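Local structure of caspase recruitment domain-containing protein 19 (4FH0) at residues D9-D14 / R76-F81; R31-L36 / K47-F52; P41-N46 / S68-S73. The protein associates with BCL10 through CARD-CARD contacts and plays a role in inhibiting BCL10-induced activation of NF-kappa-B. The protein carries 2 engineered substitutions. All blocks are in the same frame, centred on the assembly; numbering follows the deposited sequence.

Interaction 1. Residues D9-D14 / R76-F81; sequences DRLVQD and RDCQEF. With SO4 (sulfate ion), chain C.
L11 sends its two methyls to different residues of helix 75-88, joining it to helix 7-18 in the six-helix bundle that is the caspase recruitment domain, a member of the death-fold superfamily. CG of L11 stands anti to its backbone N (chi1 -165°), which carries the fork out from helix 7-18. CD2 of L11 lies 3.8 Å from C78 SG, while CD1 of L11 rests 3.7 Å from F81 CE2, equally near CD2 of that ring, with the two side chains crossing at about a right angle. A branched aliphatic residue suits this place because each arm fills a separate niche in a buried interface that has no hydrogen bond across it. C78 belongs to the redox-active disulfide with C8, so a covalent link between the same two helices can form beside the leucine.

R10 reaches a sulfate ion, probably from the crystallisation liquor, by a chain bent at chi3 (62°). NE of R10 is hydrogen-bonded to S98 OG, and Y82 makes a cation-pi contact with the R10 side chain. A leucine in its place would probably leave the sulfate to Y7, H93 and R99 and the Y82 ring without its cation. The sulfur lies at the guanidinium edge, in its plane: NH1 of R10 donates to sulfate O2 at 3.1 Å (149°) and also to O1, which NH2 of R10 grips too.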
# COMPACT_ATOMS: atom_id res chain seq x y z
N ASP A 9 -2.58 12.38 4.83
CA ASP A 9 -2.32 13.42 3.83
C ASP A 9 -1.21 13.02 2.87
O ASP A 9 -1.30 13.22 1.66
CB ASP A 9 -1.93 14.77 4.45
CG ASP A 9 -2.98 15.37 5.32
OD1 ASP A 9 -4.17 15.35 4.93
OD2 ASP A 9 -2.58 15.87 6.40
N ARG A 10 -0.16 12.41 3.41
CA ARG A 10 0.94 11.96 2.56
C ARG A 10 0.44 10.94 1.55
O ARG A 10 0.76 11.00 0.36
CB ARG A 10 2.07 11.36 3.41
CG ARG A 10 2.81 12.41 4.22
CD ARG A 10 4.00 11.82 4.96
NE ARG A 10 4.97 11.29 4.02
CZ ARG A 10 5.91 10.40 4.31
NH1 ARG A 10 6.06 9.93 5.54
NH2 ARG A 10 6.71 9.98 3.34
N LEU A 11 -0.36 9.99 2.02
CA LEU A 11 -0.83 8.93 1.13
C LEU A 11 -1.70 9.49 0.01
O LEU A 11 -1.59 9.06 -1.15
CB LEU A 11 -1.56 7.82 1.89
CG LEU A 11 -1.73 6.53 1.08
CD1 LEU A 11 -0.38 5.96 0.63
CD2 LEU A 11 -2.51 5.51 1.87
N VAL A 12 -2.58 10.43 0.35
CA VAL A 12 -3.39 11.08 -0.67
C VAL A 12 -2.48 11.74 -1.69
O VAL A 12 -2.68 11.59 -2.89
CB VAL A 12 -4.35 12.10 -0.04
CG1 VAL A 12 -4.91 13.08 -1.10
CG2 VAL A 12 -5.46 11.38 0.70
N GLN A 13 -1.47 12.46 -1.21
CA GLN A 13 -0.54 13.13 -2.11
C GLN A 13 0.18 12.14 -3.02
O GLN A 13 0.30 12.38 -4.21
CB GLN A 13 0.50 13.96 -1.34
CG GLN A 13 1.43 14.72 -2.26
CD GLN A 13 2.53 15.50 -1.53
OE1 GLN A 13 2.53 15.60 -0.30
NE2 GLN A 13 3.48 16.03 -2.29
N ASP A 14 0.64 11.03 -2.45
CA ASP A 14 1.47 10.07 -3.16
C ASP A 14 0.71 9.08 -4.03
O ASP A 14 1.34 8.32 -4.77
CB ASP A 14 2.29 9.26 -2.15
CG ASP A 14 3.38 10.06 -1.49
OD1 ASP A 14 3.81 11.08 -2.06
OD2 ASP A 14 3.85 9.65 -0.40
N ARG A 76 -3.14 5.44 11.48
CA ARG A 76 -2.30 4.30 11.85
C ARG A 76 -2.08 3.38 10.66
O ARG A 76 -0.99 2.83 10.45
CB ARG A 76 -2.95 3.52 13.00
N ASP A 77 -3.13 3.19 9.88
CA ASP A 77 -3.06 2.29 8.75
C ASP A 77 -2.16 2.88 7.68
O ASP A 77 -1.36 2.15 7.09
CB ASP A 77 -4.46 1.98 8.23
CG ASP A 77 -5.25 1.12 9.21
OD1 ASP A 77 -4.95 1.17 10.41
OD2 ASP A 77 -6.13 0.37 8.77
N CYS A 78 -2.25 4.10 7.43
CA CYS A 78 -1.41 4.77 6.45
C CYS A 78 0.06 4.73 6.91
O CYS A 78 0.96 4.53 6.10
CB CYS A 78 -1.91 6.20 6.23
SG CYS A 78 -3.54 6.28 5.42
N GLN A 79 0.31 4.96 8.17
CA GLN A 79 1.67 4.86 8.71
C GLN A 79 2.26 3.47 8.48
O GLN A 79 3.40 3.33 8.03
CB GLN A 79 1.66 5.19 10.20
CG GLN A 79 3.04 5.10 10.82
CD GLN A 79 3.12 5.66 12.23
OE1 GLN A 79 2.10 5.90 12.89
NE2 GLN A 79 4.33 5.89 12.70
N GLU A 80 1.48 2.43 8.75
CA GLU A 80 1.96 1.07 8.55
C GLU A 80 2.23 0.80 7.09
O GLU A 80 3.18 0.10 6.76
CB GLU A 80 0.97 0.06 9.13
CG GLU A 80 0.81 0.15 10.64
CD GLU A 80 2.10 -0.16 11.40
OE1 GLU A 80 2.95 -0.93 10.90
OE2 GLU A 80 2.25 0.35 12.52
N PHE A 81 1.41 1.35 6.20
CA PHE A 81 1.67 1.20 4.78
C PHE A 81 3.05 1.77 4.42
O PHE A 81 3.81 1.15 3.69
CB PHE A 81 0.59 1.86 3.93
CG PHE A 81 0.94 1.87 2.48
CD1 PHE A 81 0.79 0.74 1.70
CD2 PHE A 81 1.44 3.02 1.90
CE1 PHE A 81 1.14 0.75 0.35
CE2 PHE A 81 1.83 3.01 0.57
CZ PHE A 81 1.66 1.89 -0.21
S SO4 C . 8.33 7.06 6.09
O1 SO4 C . 7.84 7.46 4.77
O2 SO4 C . 7.68 7.87 7.11
O3 SO4 C . 8.12 5.64 6.32
O4 SO4 C . 9.79 7.30 6.16

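Interaction 2. Residues R31-L36 / K47-F52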
# COMPACT_ATOMS: atom_id res chain seq x y z
N ARG A 31 4.17 -8.63 -1.13
CA ARG A 31 4.89 -8.60 0.13
C ARG A 31 4.39 -7.49 1.05
O ARG A 31 4.38 -7.67 2.27
CB ARG A 31 6.38 -8.43 -0.12
CG ARG A 31 6.96 -9.65 -0.77
CD ARG A 31 8.37 -9.43 -1.16
NE ARG A 31 8.96 -10.65 -1.67
CZ ARG A 31 10.02 -10.69 -2.48
NH1 ARG A 31 10.61 -9.58 -2.92
NH2 ARG A 31 10.48 -11.87 -2.87
N ILE A 32 3.99 -6.35 0.48
CA ILE A 32 3.41 -5.28 1.27
C ILE A 32 2.11 -5.76 1.92
O ILE A 32 1.86 -5.50 3.10
CB ILE A 32 3.18 -4.05 0.37
CG1 ILE A 32 4.54 -3.42 0.02
CG2 ILE A 32 2.30 -3.04 1.06
CD1 ILE A 32 4.50 -2.39 -1.10
N ILE A 33 1.28 -6.45 1.15
CA ILE A 33 0.03 -6.96 1.67
C ILE A 33 0.30 -7.92 2.83
O ILE A 33 -0.36 -7.87 3.88
CB ILE A 33 -0.78 -7.63 0.57
CG1 ILE A 33 -1.39 -6.55 -0.31
CG2 ILE A 33 -1.88 -8.53 1.14
CD1 ILE A 33 -1.83 -7.06 -1.64
N LEU A 34 1.29 -8.79 2.66
CA LEU A 34 1.64 -9.71 3.74
C LEU A 34 2.11 -8.98 4.99
O LEU A 34 1.73 -9.33 6.10
CB LEU A 34 2.66 -10.72 3.27
CG LEU A 34 2.00 -11.72 2.33
CD1 LEU A 34 3.05 -12.67 1.82
CD2 LEU A 34 0.89 -12.48 3.03
N GLN A 35 2.90 -7.95 4.80
CA GLN A 35 3.36 -7.13 5.91
C GLN A 35 2.19 -6.52 6.68
O GLN A 35 2.22 -6.42 7.90
CB GLN A 35 4.25 -6.01 5.37
CG GLN A 35 5.05 -5.33 6.42
CD GLN A 35 6.04 -6.30 7.02
OE1 GLN A 35 6.69 -7.08 6.31
NE2 GLN A 35 6.15 -6.27 8.31
N LEU A 36 1.15 -6.12 5.94
CA LEU A 36 -0.02 -5.50 6.54
C LEU A 36 -1.01 -6.53 7.11
O LEU A 36 -1.97 -6.15 7.78
CB LEU A 36 -0.73 -4.65 5.50
CG LEU A 36 0.05 -3.47 4.97
CD1 LEU A 36 -0.71 -2.82 3.80
CD2 LEU A 36 0.32 -2.47 6.10
N LYS A 47 -9.13 -12.20 4.51
CA LYS A 47 -9.98 -12.05 3.33
C LYS A 47 -9.60 -10.81 2.51
O LYS A 47 -9.57 -10.85 1.28
CB LYS A 47 -11.47 -12.04 3.69
N GLU A 48 -9.28 -9.72 3.19
CA GLU A 48 -8.85 -8.50 2.49
C GLU A 48 -7.53 -8.73 1.78
O GLU A 48 -7.33 -8.28 0.64
CB GLU A 48 -8.73 -7.33 3.45
CG GLU A 48 -10.09 -6.82 3.88
CD GLU A 48 -10.05 -5.89 5.06
OE1 GLU A 48 -9.03 -5.85 5.79
OE2 GLU A 48 -11.08 -5.21 5.28
N ALA A 49 -6.59 -9.39 2.45
CA ALA A 49 -5.33 -9.69 1.81
C ALA A 49 -5.53 -10.52 0.54
O ALA A 49 -4.86 -10.29 -0.46
CB ALA A 49 -4.41 -10.43 2.77
N GLU A 50 -6.42 -11.50 0.57
CA GLU A 50 -6.63 -12.33 -0.60
C GLU A 50 -7.24 -11.52 -1.73
O GLU A 50 -6.87 -11.69 -2.88
CB GLU A 50 -7.51 -13.54 -0.26
CG GLU A 50 -6.90 -14.51 0.74
CD GLU A 50 -5.54 -15.07 0.34
OE1 GLU A 50 -5.22 -15.19 -0.87
OE2 GLU A 50 -4.78 -15.42 1.27
N LYS A 51 -8.16 -10.62 -1.40
CA LYS A 51 -8.75 -9.73 -2.39
C LYS A 51 -7.67 -8.88 -3.08
O LYS A 51 -7.64 -8.76 -4.31
CB LYS A 51 -9.78 -8.82 -1.71
CG LYS A 51 -10.36 -7.73 -2.60
CD LYS A 51 -11.45 -6.97 -1.87
N PHE A 52 -6.77 -8.28 -2.29
CA PHE A 52 -5.75 -7.42 -2.87
C PHE A 52 -4.62 -8.17 -3.59
O PHE A 52 -3.87 -7.56 -4.34
CB PHE A 52 -5.22 -6.47 -1.82
CG PHE A 52 -6.25 -5.45 -1.36
CD1 PHE A 52 -6.92 -4.65 -2.27
CD2 PHE A 52 -6.55 -5.30 -0.02
CE1 PHE A 52 -7.86 -3.74 -1.85
CE2 PHE A 52 -7.48 -4.35 0.40
CZ PHE A 52 -8.13 -3.59 -0.52
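F52 meets I33 with the root of its side chain and not with its ring: neither face nor edge of the phenyl group touches residues 31-36, and its nearest ring atom, CG of F52, stays 4.7 Å from I33 CD1. The ring, the one flat side chain in this contact, is carried off towards helix 59-73, where D65 and L66 pack against F52. What it leaves for I33 is CB of F52, 3.4 Å from I33 CD1, with the F52 backbone O also 3.4 Å from that methyl. I33 was modelled in two conformers, so the exact closeness of these two approaches is doubtful. The F52 carbonyl takes its hydrogen bond elsewhere, from R62 NH1.

The other branch of I33 serves a different partner. CG2, anti to the backbone N, lies 3.6 Å from A49 CB and nearly as close to A49 CA, while CG1 stands beside the N (chi1 -75°) and directs CD1 to F52, whose side chain crosses that of I33 at about a right angle. Beta-branching suits I33, since one residue can thus reach two positions three residues apart on the facing helix. Alanine suits position 49 because its single methyl lets the backbones come together, with CA of I33 only 6.0 Å from CA of A49. No hydrogen bond crosses this buried seam, whose side chains meet through apolar atoms. It is the close packing of two neighbouring helices, 26-37 and the short 46-52, within the all-helical death fold of a CARD.

Interaction 3. Residues P41-N46 / S68-S73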
# COMPACT_ATOMS: atom_id res chain seq x y z
N PRO A 41 0.12 -3.88 14.30
CA PRO A 41 -1.30 -4.11 14.10
C PRO A 41 -1.55 -4.85 12.81
O PRO A 41 -0.76 -4.81 11.88
CB PRO A 41 -1.87 -2.69 14.01
CG PRO A 41 -0.75 -1.87 13.51
CD PRO A 41 0.48 -2.46 14.15
N GLN A 42 -2.67 -5.54 12.78
CA GLN A 42 -3.13 -6.15 11.54
C GLN A 42 -4.01 -5.16 10.80
O GLN A 42 -5.11 -4.80 11.24
CB GLN A 42 -3.92 -7.41 11.84
CG GLN A 42 -4.40 -8.11 10.60
CD GLN A 42 -5.12 -9.41 10.89
OE1 GLN A 42 -6.07 -9.46 11.68
NE2 GLN A 42 -4.67 -10.48 10.26
N ILE A 43 -3.49 -4.67 9.68
CA ILE A 43 -4.19 -3.68 8.89
C ILE A 43 -5.17 -4.33 7.92
O ILE A 43 -6.26 -3.78 7.66
CB ILE A 43 -3.17 -2.83 8.14
CG1 ILE A 43 -2.21 -2.17 9.14
CG2 ILE A 43 -3.84 -1.81 7.24
CD1 ILE A 43 -2.88 -1.45 10.27
N LEU A 44 -4.81 -5.50 7.41
CA LEU A 44 -5.64 -6.25 6.47
C LEU A 44 -5.97 -7.62 7.00
O LEU A 44 -5.08 -8.37 7.40
CB LEU A 44 -4.93 -6.41 5.13
CG LEU A 44 -4.56 -5.13 4.37
CD1 LEU A 44 -3.78 -5.50 3.10
CD2 LEU A 44 -5.79 -4.30 4.05
N THR A 45 -7.26 -7.95 7.00
CA THR A 45 -7.67 -9.28 7.38
C THR A 45 -7.23 -10.29 6.31
O THR A 45 -6.81 -9.89 5.23
CB THR A 45 -9.21 -9.36 7.47
OG1 THR A 45 -9.76 -9.15 6.17
CG2 THR A 45 -9.74 -8.33 8.45
N ASN A 46 -7.32 -11.58 6.61
CA ASN A 46 -6.98 -12.58 5.61
C ASN A 46 -7.83 -12.44 4.35
O ASN A 46 -7.31 -12.54 3.26
CB ASN A 46 -7.15 -13.99 6.18
CG ASN A 46 -6.05 -14.36 7.16
OD1 ASN A 46 -5.19 -13.54 7.51
ND2 ASN A 46 -6.08 -15.60 7.61
N SER A 68 -7.51 3.46 -1.38
CA SER A 68 -8.78 3.95 -0.86
C SER A 68 -9.08 3.35 0.49
O SER A 68 -9.58 4.02 1.39
CB SER A 68 -9.91 3.62 -1.83
OG SER A 68 -9.72 4.29 -3.06
N HIS A 69 -8.82 2.06 0.64
CA HIS A 69 -9.04 1.37 1.89
C HIS A 69 -8.22 1.98 3.02
O HIS A 69 -8.74 2.24 4.11
CB HIS A 69 -8.69 -0.10 1.69
CG HIS A 69 -8.81 -0.92 2.94
ND1 HIS A 69 -9.84 -1.82 3.13
CD2 HIS A 69 -8.03 -1.01 4.04
CE1 HIS A 69 -9.69 -2.40 4.30
NE2 HIS A 69 -8.61 -1.92 4.88
N LEU A 70 -6.93 2.24 2.77
CA LEU A 70 -6.06 2.79 3.80
C LEU A 70 -6.46 4.22 4.14
O LEU A 70 -6.47 4.59 5.32
CB LEU A 70 -4.61 2.75 3.33
CG LEU A 70 -4.02 1.36 3.10
CD1 LEU A 70 -2.74 1.48 2.31
CD2 LEU A 70 -3.77 0.64 4.42
N GLN A 71 -6.77 5.02 3.13
CA GLN A 71 -7.17 6.40 3.38
C GLN A 71 -8.42 6.48 4.24
O GLN A 71 -8.53 7.38 5.09
CB GLN A 71 -7.36 7.16 2.06
CG GLN A 71 -6.05 7.35 1.28
CD GLN A 71 -6.22 7.74 -0.17
OE1 GLN A 71 -7.29 8.13 -0.59
NE2 GLN A 71 -5.14 7.67 -0.92
N ARG A 72 -9.37 5.57 4.02
CA ARG A 72 -10.61 5.61 4.81
C ARG A 72 -10.41 5.07 6.24
O ARG A 72 -11.13 5.46 7.17
CB ARG A 72 -11.77 4.90 4.08
CG ARG A 72 -11.79 3.38 4.09
CD ARG A 72 -13.11 2.82 3.48
NE ARG A 72 -13.31 3.26 2.09
CZ ARG A 72 -12.98 2.57 1.00
NH1 ARG A 72 -12.42 1.37 1.09
NH2 ARG A 72 -13.19 3.09 -0.20
N SER A 73 -9.42 4.22 6.42
CA SER A 73 -9.16 3.55 7.67
C SER A 73 -8.31 4.32 8.60
O SER A 73 -8.16 3.91 9.69
CB SER A 73 -8.45 2.22 7.41
OG SER A 73 -9.24 1.35 6.71
O HOH W 1 -9.04 -3.68 7.24
O HOH W 2 -7.47 -1.36 7.63
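I43 and L70 form the dry, tight part of this contact: CG2 of I43 lies 3.7 Å from L70 CD2, the two side chains crossing at about a right angle. Both residues are buried, and their branched aliphatic ends suit a place where the two meet methyl to methyl. I43 CG2 is anti to its own backbone N (chi1 -58° for CG1), a rotation that presents this methyl to the helix. Next to them, L44 meets H69. CD2 of L44 approaches H69 NE2 to 3.8 Å, and the ring CD2 slightly farther off, at an oblique angle to the imidazole.

Around I43 O and H69 NE2, by contrast, the join is made by water. I43 O and H69 NE2 are 4.1 Å apart and do not bond directly; instead two waters bridge them. The first is hydrogen-bonded to I43 O at 2.8 Å and sits in the plane of the H69 ring, at its edge, 3.0 Å from NE2. The second also binds both I43 O and H69 NE2, and adds a weak link to S73 OG. A histidine suits this boundary, because the NE2-CD2 side of its ring can lie against the L44 methyl while NE2 also bonds to water. S73 OG in turn donates to the H69 backbone O at 2.8 Å, the donor tilted 34° from the carbonyl plane.

Residues 41-46 form the loop between helices 26-37 and 46-52. T45 and E48 make a capping box at the start of the latter helix, while I43 and L44 also pack on L36 of helix 26-37. L70 continues inward to F81 of helix 75-88 and L11 of helix 7-18.

In the fold
The three contacts lie within one CARD and share its hydrophobic core. Interactions 2 and 3 are closest, with centres 9 Å apart, and L36 O probably accepts from both I43 N and L44 N at 2.9 Å, tying the loop 41-46 to helix 26-37. Interaction 3 reaches interaction 1, 11 Å away between centres, through L70 CD1, 3.7 Å from F81 CD1. Interactions 1 and 2 lie on opposite sides of the chain's centre, 16 Å apart, yet F81 CE1 still packs 4.0 Å from I32 CG2. F81 thus touches residues of all three. The disulfide cysteine and the sulfate belong to interaction 1 alone.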